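Local coordinates for putative metal binding protein RUMGNA_00854 (Ruminococcus gnavus, PDB 3U7Z) that binds calcium ions but is otherwise of unknown function, with a possible role in transport, at residues K7-T12 against F23-D28; I71-E76 against D91-T96; Q66-I71 against T96-Y101. All coordinates share one frame; numbering follows the deposited sequence. Where two conformers were deposited one is given.

Three antiparallel pairings within one mixed sheet illustrate how a small domain, consistent with a beta-grasp fold of the ubiquitin clan, assembles its sheet from hairpin and long-range strand pairings. Contact 1 comes first along the chain and forms the N-terminal hairpin, at one edge of the sheet. Contacts 2 and 3 follow. Both pair strand 67-73 with strand 92-99, contact 2 being nested inside the loop that contact 3 closes, and they share Ile71 and Thr96; their centres are about 13 Å apart. Strands 7-14 and 92-99 run parallel as neighbours, joining the hairpin to the C-terminal pairing, so contacts 1 and 2, with centres about 12 Å apart, abut directly. Contacts 1 and 3, centres about 22 Å apart, fall on opposite sides of the chain's centre.

Contact 1: residues K7-T12 against F23-D28; sequences KHITVT and FEFDTD
His8 and Asp26 link two strands through their side chains at a position where the backbones of the pair exchange no hydrogen bond. They form a non-hydrogen-bonded antiparallel pair, and His8 ND1 donates to Asp26 OD1 at 2.7 Å. The oxygen arrives at the edge of the imidazole, near the ring plane, and is met on its anti side; the ring and carboxylate planes are turned 66° apart. Both side chains place CG anti to the carbonyl carbon (chi1 -51° in His8, -54° in Asp26), which lets them lean together over the same face. Thr10 and Glu24 continue that face.

In the alternate pairs Lys7-Thr27, Ile9-Phe25 and Val11-Phe23, each couple exchanges two backbone bonds. On the other face Val11 CG2 packs diagonally against Phe25 CE2 at 3.7 Å, and Ile9 CG1 lies 4.0 Å from Phe25 CB of its own pair, while Val35 and Leu36 of helix 32-38 cover this side. Beyond the pair, the backbone N of His8 bonds to OD1 of Asp89, a residue seen to bind calcium in a crystal of this protein, though no ion is bound to it in this chain. One polar face and one helix-covered, largely apolar face are consistent with the N-terminal hairpin of a beta-grasp fold, as in the ubiquitin clan.

Contact 2: residues I71-E76 against D91-T96; sequences ITKGGE and DAFELT
A type I′ beta turn from Lys73 to Glu76, which leads strand 67-73 of the mixed sheet, consistent with a beta-grasp fold, into strand 76-77, is gripped by the carboxylate of Glu94 on the adjoining antiparallel strand. Glu94 bends at chi2 (80°), turning its carboxylate across to the neighbouring strand and the turn. OE1 takes two strong bonds: Thr72 OG1 donates to Glu94 OE1 at 2.6 Å on the anti lone pair, and Gly75 N donates to the same oxygen at 2.8 Å from above the carboxylate plane, 38° out of it. The other oxygen, Glu94 OE2, receives a weak, bent bond from Gly74 N at 3.0 Å; the same N-H also donates to Ala92 O at 2.9 Å. One side chain thus holds the turn's two glycines and the rotation of Thr72, whose hydroxyl in addition accepts from a water that also meets Thr96 OG1.

Thr72 and Glu94 exchange both backbone bonds beneath this cluster. The opposite face is largely apolar: Ile71 CG1 lies beside Leu95 CD2, near Leu32 and Leu36 of helix 32-38. There too the aliphatic stem of Lys73 runs alongside the Phe93 ring, with CG over one face and Lys73 CD 3.7 Å from Phe93 CE1. It carries the ammonium towards Asp91, yet Lys73 NZ stops 4.4 Å from Asp91 OD1, beyond a salt bridge. Asp91 OD2 is instead bonded to Ser88 N, and a water spans the remaining distance, accepting from Lys73 NZ and donating to Asp91 OD2 at 2.7 Å.

Contact 3: residues Q66-I71 against T96-Y101; sequences QQWWCI and TLKEGY
Trp68 reaches across to Gly100, near the chain's end, where its indole NE1 donates to Gly100 O at 2.8 Å, the oxygen lying almost in the ring plane. With CG set between the backbone N and the carbonyl carbon (chi1 54°), the indole lies across Lys98, whose CB sits over the five-membered ring, 4.0 Å from its centroid, while Lys98 CD approaches Trp68 CZ2 at 3.7 Å. Were the indole replaced by an alanine, Gly100 O would probably lose its side-chain donor and the aliphatic stem of Lys98 the ring that covers it.

On the other face of the sheet Leu97 CD1 makes a matching CH-pi contact, 3.9 Å from the centroid of the five-membered ring of Trp69. Beside it, the amide of Gln67 is steadied by Asp62 N, which bonds to Gln67 OE1.

Paired backbone bonds join Trp68 with Lys98 and Cys70 with Thr96, setting these side chains in register. Further out, Ala61 touches both Trp69 and Leu97, and strand 7-14, the next neighbour of strand 92-99, supplies Val13 against Trp69 and Ile14 against Thr96.

Contact 1: residues K7-T12 against F23-D28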
loop_
_atom_site.group_PDB
_atom_site.type_symbol
_atom_site.label_atom_id
_atom_site.label_comp_id
_atom_site.label_asym_id
_atom_site.label_seq_id
_atom_site.Cartn_x
_atom_site.Cartn_y
_atom_site.Cartn_z
ATOM N N LYS A 7 -7.288 -12.766 9.112
ATOM C CA LYS A 7 -8.108 -11.881 8.297
ATOM C C LYS A 7 -7.729 -12.161 6.843
ATOM O O LYS A 7 -6.560 -12.425 6.553
ATOM C CB LYS A 7 -7.762 -10.452 8.652
ATOM C CG LYS A 7 -8.080 -10.117 10.112
ATOM C CD LYS A 7 -7.602 -8.736 10.438
ATOM C CE LYS A 7 -7.397 -8.508 11.935
ATOM N NZ LYS A 7 -6.066 -9.060 12.349
ATOM N N HIS A 8 -8.707 -12.066 5.968
ATOM C CA HIS A 8 -8.498 -12.298 4.542
ATOM C C HIS A 8 -8.704 -10.972 3.853
ATOM O O HIS A 8 -9.797 -10.422 3.866
ATOM C CB HIS A 8 -9.526 -13.343 4.073
ATOM C CG HIS A 8 -9.542 -14.566 4.929
ATOM N ND1 HIS A 8 -8.484 -15.437 4.986
ATOM C CD2 HIS A 8 -10.417 -14.974 5.879
ATOM C CE1 HIS A 8 -8.733 -16.375 5.894
ATOM N NE2 HIS A 8 -9.895 -16.108 6.454
ATOM N N ILE A 9 -7.627 -10.500 3.246
ATOM C CA ILE A 9 -7.665 -9.212 2.571
ATOM C C ILE A 9 -7.067 -9.275 1.179
ATOM O O ILE A 9 -6.386 -10.228 0.803
ATOM C CB ILE A 9 -6.984 -8.108 3.385
ATOM C CG1 ILE A 9 -5.490 -8.259 3.408
ATOM C CG2 ILE A 9 -7.490 -8.124 4.814
ATOM C CD1 ILE A 9 -4.777 -7.047 3.889
ATOM N N THR A 10 -7.354 -8.240 0.413
ATOM C CA THR A 10 -6.699 -8.086 -0.892
ATOM C C THR A 10 -6.028 -6.736 -0.981
ATOM O O THR A 10 -6.465 -5.786 -0.348
ATOM C CB THR A 10 -7.671 -8.217 -2.062
ATOM O OG1 THR A 10 -8.670 -7.238 -2.028
ATOM C CG2 THR A 10 -8.398 -9.516 -1.992
ATOM N N VAL A 11 -4.886 -6.710 -1.662
ATOM C CA VAL A 11 -4.162 -5.490 -1.965
ATOM C C VAL A 11 -3.984 -5.485 -3.466
ATOM O O VAL A 11 -3.378 -6.400 -4.025
ATOM C CB VAL A 11 -2.825 -5.456 -1.278
ATOM C CG1 VAL A 11 -2.069 -4.171 -1.661
ATOM C CG2 VAL A 11 -2.997 -5.586 0.243
ATOM N N THR A 12 -4.492 -4.450 -4.128
ATOM C CA THR A 12 -4.320 -4.292 -5.562
ATOM C C THR A 12 -3.354 -3.158 -5.824
ATOM O O THR A 12 -3.483 -2.088 -5.241
ATOM C CB THR A 12 -5.648 -4.014 -6.251
ATOM O OG1 THR A 12 -6.563 -5.085 -5.985
ATOM C CG2 THR A 12 -5.494 -3.876 -7.742
ATOM N N PHE A 23 -3.073 -8.989 -5.042
ATOM C CA PHE A 23 -2.425 -9.836 -4.091
ATOM C C PHE A 23 -3.390 -10.156 -2.971
ATOM O O PHE A 23 -4.030 -9.275 -2.434
ATOM C CB PHE A 23 -1.170 -9.177 -3.532
ATOM C CG PHE A 23 -0.153 -8.828 -4.559
ATOM C CD1 PHE A 23 0.840 -9.758 -4.931
ATOM C CD2 PHE A 23 -0.149 -7.608 -5.155
ATOM C CE1 PHE A 23 1.743 -9.425 -5.891
ATOM C CE2 PHE A 23 0.774 -7.304 -6.129
ATOM C CZ PHE A 23 1.715 -8.224 -6.482
ATOM N N GLU A 24 -3.505 -11.424 -2.610
ATOM C CA GLU A 24 -4.386 -11.837 -1.524
ATOM C C GLU A 24 -3.528 -12.186 -0.351
ATOM O O GLU A 24 -2.490 -12.826 -0.494
ATOM C CB GLU A 24 -5.238 -13.028 -1.910
ATOM C CG GLU A 24 -6.320 -12.701 -2.863
ATOM C CD GLU A 24 -7.209 -13.887 -3.090
ATOM O OE1 GLU A 24 -6.680 -14.946 -3.487
ATOM O OE2 GLU A 24 -8.425 -13.762 -2.845
ATOM N N PHE A 25 -3.955 -11.756 0.843
ATOM C CA PHE A 25 -3.285 -12.133 2.066
ATOM C C PHE A 25 -4.245 -12.742 3.085
ATOM O O PHE A 25 -5.359 -12.291 3.279
ATOM C CB PHE A 25 -2.650 -10.915 2.683
ATOM C CG PHE A 25 -1.586 -10.307 1.850
ATOM C CD1 PHE A 25 -0.263 -10.716 1.979
ATOM C CD2 PHE A 25 -1.867 -9.255 0.992
ATOM C CE1 PHE A 25 0.755 -10.129 1.203
ATOM C CE2 PHE A 25 -0.839 -8.647 0.220
ATOM C CZ PHE A 25 0.436 -9.077 0.326
ATOM N N ASP A 26 -3.772 -13.799 3.726
ATOM C CA ASP A 26 -4.444 -14.365 4.874
ATOM C C ASP A 26 -3.513 -14.082 6.058
ATOM O O ASP A 26 -2.450 -14.654 6.156
ATOM C CB ASP A 26 -4.670 -15.864 4.631
ATOM C CG ASP A 26 -5.402 -16.146 3.295
ATOM O OD1 ASP A 26 -6.580 -15.775 3.157
ATOM O OD2 ASP A 26 -4.773 -16.705 2.365
ATOM N N THR A 27 -3.913 -13.187 6.952
ATOM C CA THR A 27 -2.956 -12.538 7.854
ATOM C C THR A 27 -3.545 -12.332 9.234
ATOM O O THR A 27 -4.707 -12.079 9.356
ATOM C CB THR A 27 -2.479 -11.165 7.240
ATOM O OG1 THR A 27 -1.611 -10.500 8.149
ATOM C CG2 THR A 27 -3.678 -10.241 6.949
ATOM N N ASP A 28 -2.693 -12.403 10.258
ATOM C CA ASP A 28 -3.072 -12.021 11.635
ATOM C C ASP A 28 -2.502 -10.657 12.004
ATOM O O ASP A 28 -2.568 -10.235 13.166
ATOM C CB ASP A 28 -2.664 -13.093 12.670
ATOM C CG ASP A 28 -1.418 -13.873 12.258
ATOM O OD1 ASP A 28 -0.376 -13.221 12.024
ATOM O OD2 ASP A 28 -1.497 -15.124 12.117
#

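Contact 2: residues I71-E76 against D91-T96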
loop_
_atom_site.group_PDB
_atom_site.type_symbol
_atom_site.label_atom_id
_atom_site.label_comp_id
_atom_site.label_asym_id
_atom_site.label_seq_id
_atom_site.Cartn_x
_atom_site.Cartn_y
_atom_site.Cartn_z
ATOM N N ILE A 71 -2.411 5.149 -0.829
ATOM C CA ILE A 71 -3.171 4.038 -0.250
ATOM C C ILE A 71 -4.651 4.399 -0.243
ATOM O O ILE A 71 -5.025 5.449 0.274
ATOM C CB ILE A 71 -2.809 3.736 1.219
ATOM C CG1 ILE A 71 -1.305 3.489 1.388
ATOM C CG2 ILE A 71 -3.587 2.497 1.774
ATOM C CD1 ILE A 71 -0.759 3.484 2.815
ATOM N N THR A 72 -5.507 3.509 -0.759
ATOM C CA THR A 72 -6.961 3.652 -0.628
ATOM C C THR A 72 -7.519 2.333 -0.139
ATOM O O THR A 72 -6.835 1.314 -0.136
ATOM C CB THR A 72 -7.636 4.121 -1.912
ATOM O OG1 THR A 72 -7.248 3.279 -2.984
ATOM C CG2 THR A 72 -7.270 5.524 -2.216
ATOM N N LYS A 73 -8.748 2.377 0.376
ATOM C CA LYS A 73 -9.427 1.199 0.866
ATOM C C LYS A 73 -10.804 1.214 0.195
ATOM O O LYS A 73 -11.641 2.076 0.470
ATOM C CB LYS A 73 -9.493 1.244 2.392
ATOM C CG LYS A 73 -10.233 0.063 3.053
ATOM C CD LYS A 73 -10.051 0.190 4.601
ATOM C CE LYS A 73 -11.206 -0.221 5.471
ATOM N NZ LYS A 73 -11.134 0.516 6.805
ATOM N N GLY A 74 -10.974 0.298 -0.748
ATOM C CA GLY A 74 -12.147 0.309 -1.612
ATOM C C GLY A 74 -12.342 1.606 -2.306
ATOM O O GLY A 74 -13.457 2.061 -2.497
ATOM N N GLY A 75 -11.237 2.212 -2.679
ATOM C CA GLY A 75 -11.224 3.473 -3.373
ATOM C C GLY A 75 -11.359 4.702 -2.491
ATOM O O GLY A 75 -11.238 5.836 -2.972
ATOM N N GLU A 76 -11.589 4.511 -1.197
ATOM C CA GLU A 76 -11.716 5.606 -0.282
ATOM C C GLU A 76 -10.403 6.010 0.294
ATOM O O GLU A 76 -9.521 5.208 0.460
ATOM C CB GLU A 76 -12.663 5.230 0.834
ATOM C CG GLU A 76 -14.084 4.942 0.327
ATOM C CD GLU A 76 -14.998 6.175 0.176
ATOM O OE1 GLU A 76 -14.762 7.245 0.820
ATOM O OE2 GLU A 76 -16.004 6.037 -0.576
ATOM N N ASP A 91 -11.141 -6.671 4.018
ATOM C CA ASP A 91 -10.702 -5.413 3.431
ATOM C C ASP A 91 -10.109 -5.600 2.072
ATOM O O ASP A 91 -9.417 -6.580 1.803
ATOM C CB ASP A 91 -9.640 -4.709 4.285
ATOM C CG ASP A 91 -10.184 -3.925 5.469
ATOM O OD1 ASP A 91 -11.398 -3.663 5.552
ATOM O OD2 ASP A 91 -9.345 -3.531 6.302
ATOM N N ALA A 92 -10.338 -4.602 1.239
ATOM C CA ALA A 92 -9.641 -4.475 -0.066
ATOM C C ALA A 92 -8.923 -3.122 -0.049
ATOM O O ALA A 92 -9.569 -2.081 0.155
ATOM C CB ALA A 92 -10.649 -4.516 -1.206
ATOM N N PHE A 93 -7.608 -3.149 -0.188
ATOM C CA PHE A 93 -6.789 -1.975 -0.272
ATOM C C PHE A 93 -6.235 -1.856 -1.644
ATOM O O PHE A 93 -6.075 -2.840 -2.349
ATOM C CB PHE A 93 -5.615 -2.012 0.691
ATOM C CG PHE A 93 -6.009 -1.937 2.119
ATOM C CD1 PHE A 93 -6.161 -0.721 2.731
ATOM C CD2 PHE A 93 -6.215 -3.103 2.891
ATOM C CE1 PHE A 93 -6.524 -0.596 4.076
ATOM C CE2 PHE A 93 -6.624 -2.986 4.240
ATOM C CZ PHE A 93 -6.748 -1.720 4.819
ATOM N N GLU A 94 -5.941 -0.619 -2.026
ATOM C CA GLU A 94 -5.254 -0.356 -3.299
ATOM C C GLU A 94 -4.023 0.506 -3.006
ATOM O O GLU A 94 -4.053 1.387 -2.108
ATOM C CB GLU A 94 -6.183 0.332 -4.313
ATOM C CG GLU A 94 -7.521 -0.365 -4.449
ATOM C CD GLU A 94 -8.571 -0.056 -3.342
ATOM O OE1 GLU A 94 -8.651 1.104 -2.867
ATOM O OE2 GLU A 94 -9.374 -0.960 -2.994
ATOM N N LEU A 95 -2.971 0.275 -3.764
ATOM C CA LEU A 95 -1.759 1.136 -3.793
ATOM C C LEU A 95 -1.657 1.627 -5.240
ATOM O O LEU A 95 -1.483 0.841 -6.163
ATOM C CB LEU A 95 -0.497 0.376 -3.402
ATOM C CG LEU A 95 -0.536 -0.174 -2.001
ATOM C CD1 LEU A 95 0.560 -1.176 -1.738
ATOM C CD2 LEU A 95 -0.510 0.872 -0.989
ATOM N N THR A 96 -1.800 2.936 -5.451
ATOM C CA THR A 96 -1.854 3.517 -6.768
ATOM C C THR A 96 -0.748 4.502 -6.944
ATOM O O THR A 96 -0.518 5.332 -6.103
ATOM C CB THR A 96 -3.181 4.264 -6.995
ATOM O OG1 THR A 96 -4.230 3.347 -6.753
ATOM C CG2 THR A 96 -3.317 4.797 -8.409
HETATM O O HOH W 1 -4.800 3.816 -4.094
HETATM O O HOH W 2 -9.923 -1.853 8.280
#

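Contact 3: residues Q66-I71 against T96-Y101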
loop_
_atom_site.group_PDB
_atom_site.type_symbol
_atom_site.label_atom_id
_atom_site.label_comp_id
_atom_site.label_asym_id
_atom_site.label_seq_id
_atom_site.Cartn_x
_atom_site.Cartn_y
_atom_site.Cartn_z
ATOM N N GLN A 66 7.027 14.254 -9.427
ATOM C CA GLN A 66 5.944 14.421 -8.471
ATOM C C GLN A 66 5.102 13.154 -8.368
ATOM O O GLN A 66 3.924 13.249 -8.098
ATOM C CB GLN A 66 5.060 15.637 -8.829
ATOM C CG GLN A 66 5.849 16.895 -9.268
ATOM C CD GLN A 66 7.014 17.242 -8.356
ATOM O OE1 GLN A 66 6.891 17.188 -7.131
ATOM N NE2 GLN A 66 8.159 17.619 -8.949
ATOM N N GLN A 67 5.730 11.984 -8.525
ATOM C CA GLN A 67 4.995 10.733 -8.394
ATOM C C GLN A 67 5.057 10.241 -6.964
ATOM O O GLN A 67 6.048 10.464 -6.268
ATOM C CB GLN A 67 5.585 9.677 -9.287
ATOM C CG GLN A 67 5.502 9.982 -10.726
ATOM C CD GLN A 67 6.154 8.957 -11.609
ATOM O OE1 GLN A 67 6.802 8.013 -11.161
ATOM N NE2 GLN A 67 6.008 9.172 -12.913
ATOM N N TRP A 68 3.986 9.569 -6.552
ATOM C CA TRP A 68 3.888 9.072 -5.208
ATOM C C TRP A 68 2.871 7.955 -5.154
ATOM O O TRP A 68 1.908 7.892 -5.912
ATOM C CB TRP A 68 3.500 10.189 -4.225
ATOM C CG TRP A 68 2.258 10.955 -4.575
ATOM C CD1 TRP A 68 2.165 11.918 -5.545
ATOM C CD2 TRP A 68 1.025 10.959 -3.911
ATOM N NE1 TRP A 68 0.933 12.455 -5.569
ATOM C CE2 TRP A 68 0.196 11.901 -4.563
ATOM C CE3 TRP A 68 0.486 10.200 -2.879
ATOM C CZ2 TRP A 68 -1.106 12.097 -4.197
ATOM C CZ3 TRP A 68 -0.794 10.470 -2.486
ATOM C CH2 TRP A 68 -1.576 11.405 -3.145
ATOM N N TRP A 69 3.093 7.025 -4.230
ATOM C CA TRP A 69 2.178 5.910 -3.964
ATOM C C TRP A 69 1.118 6.337 -2.982
ATOM O O TRP A 69 1.385 6.919 -1.928
ATOM C CB TRP A 69 2.934 4.705 -3.423
ATOM C CG TRP A 69 3.744 4.049 -4.480
ATOM C CD1 TRP A 69 5.139 4.131 -4.663
ATOM C CD2 TRP A 69 3.264 3.197 -5.518
ATOM N NE1 TRP A 69 5.488 3.403 -5.758
ATOM C CE2 TRP A 69 4.373 2.835 -6.307
ATOM C CE3 TRP A 69 2.013 2.694 -5.834
ATOM C CZ2 TRP A 69 4.244 1.961 -7.382
ATOM C CZ3 TRP A 69 1.872 1.868 -6.920
ATOM C CH2 TRP A 69 2.999 1.508 -7.679
ATOM N N CYS A 70 -0.129 6.032 -3.342
ATOM C CA CYS A 70 -1.294 6.385 -2.560
ATOM C C CYS A 70 -2.046 5.167 -2.092
ATOM O O CYS A 70 -2.307 4.279 -2.875
ATOM C CB CYS A 70 -2.211 7.233 -3.455
ATOM S SG CYS A 70 -3.797 7.512 -2.638
ATOM N N ILE A 71 -2.411 5.149 -0.829
ATOM C CA ILE A 71 -3.171 4.038 -0.250
ATOM C C ILE A 71 -4.651 4.399 -0.243
ATOM O O ILE A 71 -5.025 5.449 0.274
ATOM C CB ILE A 71 -2.809 3.736 1.219
ATOM C CG1 ILE A 71 -1.305 3.489 1.388
ATOM C CG2 ILE A 71 -3.587 2.497 1.774
ATOM C CD1 ILE A 71 -0.759 3.484 2.815
ATOM N N THR A 96 -1.800 2.936 -5.451
ATOM C CA THR A 96 -1.854 3.517 -6.768
ATOM C C THR A 96 -0.748 4.502 -6.944
ATOM O O THR A 96 -0.518 5.332 -6.103
ATOM C CB THR A 96 -3.181 4.264 -6.995
ATOM O OG1 THR A 96 -4.230 3.347 -6.753
ATOM C CG2 THR A 96 -3.317 4.797 -8.409
ATOM N N LEU A 97 -0.089 4.405 -8.083
ATOM C CA LEU A 97 0.928 5.391 -8.445
ATOM C C LEU A 97 0.246 6.639 -8.971
ATOM O O LEU A 97 -0.338 6.600 -10.031
ATOM C CB LEU A 97 1.957 4.839 -9.408
ATOM C CG LEU A 97 3.213 5.683 -9.608
ATOM C CD1 LEU A 97 3.996 5.964 -8.373
ATOM C CD2 LEU A 97 4.088 5.059 -10.677
ATOM N N LYS A 98 0.393 7.755 -8.233
ATOM C CA LYS A 98 -0.210 9.010 -8.580
ATOM C C LYS A 98 0.888 9.974 -9.004
ATOM O O LYS A 98 2.048 9.798 -8.720
ATOM C CB LYS A 98 -1.023 9.566 -7.413
ATOM C CG LYS A 98 -2.259 8.793 -7.070
ATOM C CD LYS A 98 -3.114 9.487 -5.969
ATOM C CE LYS A 98 -4.353 8.656 -5.631
ATOM N NZ LYS A 98 -5.007 9.024 -4.332
ATOM N N GLU A 99 0.469 11.050 -9.666
ATOM C CA GLU A 99 1.366 12.099 -10.125
ATOM C C GLU A 99 0.744 13.454 -9.780
ATOM O O GLU A 99 -0.397 13.724 -10.122
ATOM C CB GLU A 99 1.622 12.023 -11.637
ATOM C CG GLU A 99 1.874 10.647 -12.179
ATOM C CD GLU A 99 2.451 10.698 -13.573
ATOM O OE1 GLU A 99 1.696 11.043 -14.512
ATOM O OE2 GLU A 99 3.658 10.410 -13.712
ATOM N N GLY A 100 1.486 14.271 -9.069
ATOM C CA GLY A 100 1.030 15.620 -8.695
ATOM C C GLY A 100 -0.006 15.645 -7.606
ATOM O O GLY A 100 -0.214 14.673 -6.926
ATOM N N TYR A 101 -0.739 16.728 -7.534
ATOM C CA TYR A 101 -1.569 17.032 -6.382
ATOM C C TYR A 101 -2.662 17.992 -6.780
ATOM O O TYR A 101 -2.432 18.815 -7.683
ATOM C CB TYR A 101 -0.715 17.580 -5.259
ATOM C CG TYR A 101 -1.353 17.543 -3.911
ATOM C CD1 TYR A 101 -1.741 16.340 -3.341
ATOM C CD2 TYR A 101 -1.525 18.694 -3.168
ATOM C CE1 TYR A 101 -2.319 16.275 -2.105
ATOM C CE2 TYR A 101 -2.091 18.665 -1.898
ATOM C CZ TYR A 101 -2.499 17.457 -1.382
ATOM O OH TYR A 101 -3.147 17.402 -0.177
ATOM O OXT TYR A 101 -3.799 17.951 -6.248
HETATM O O HOH W 1 -4.800 3.816 -4.094
#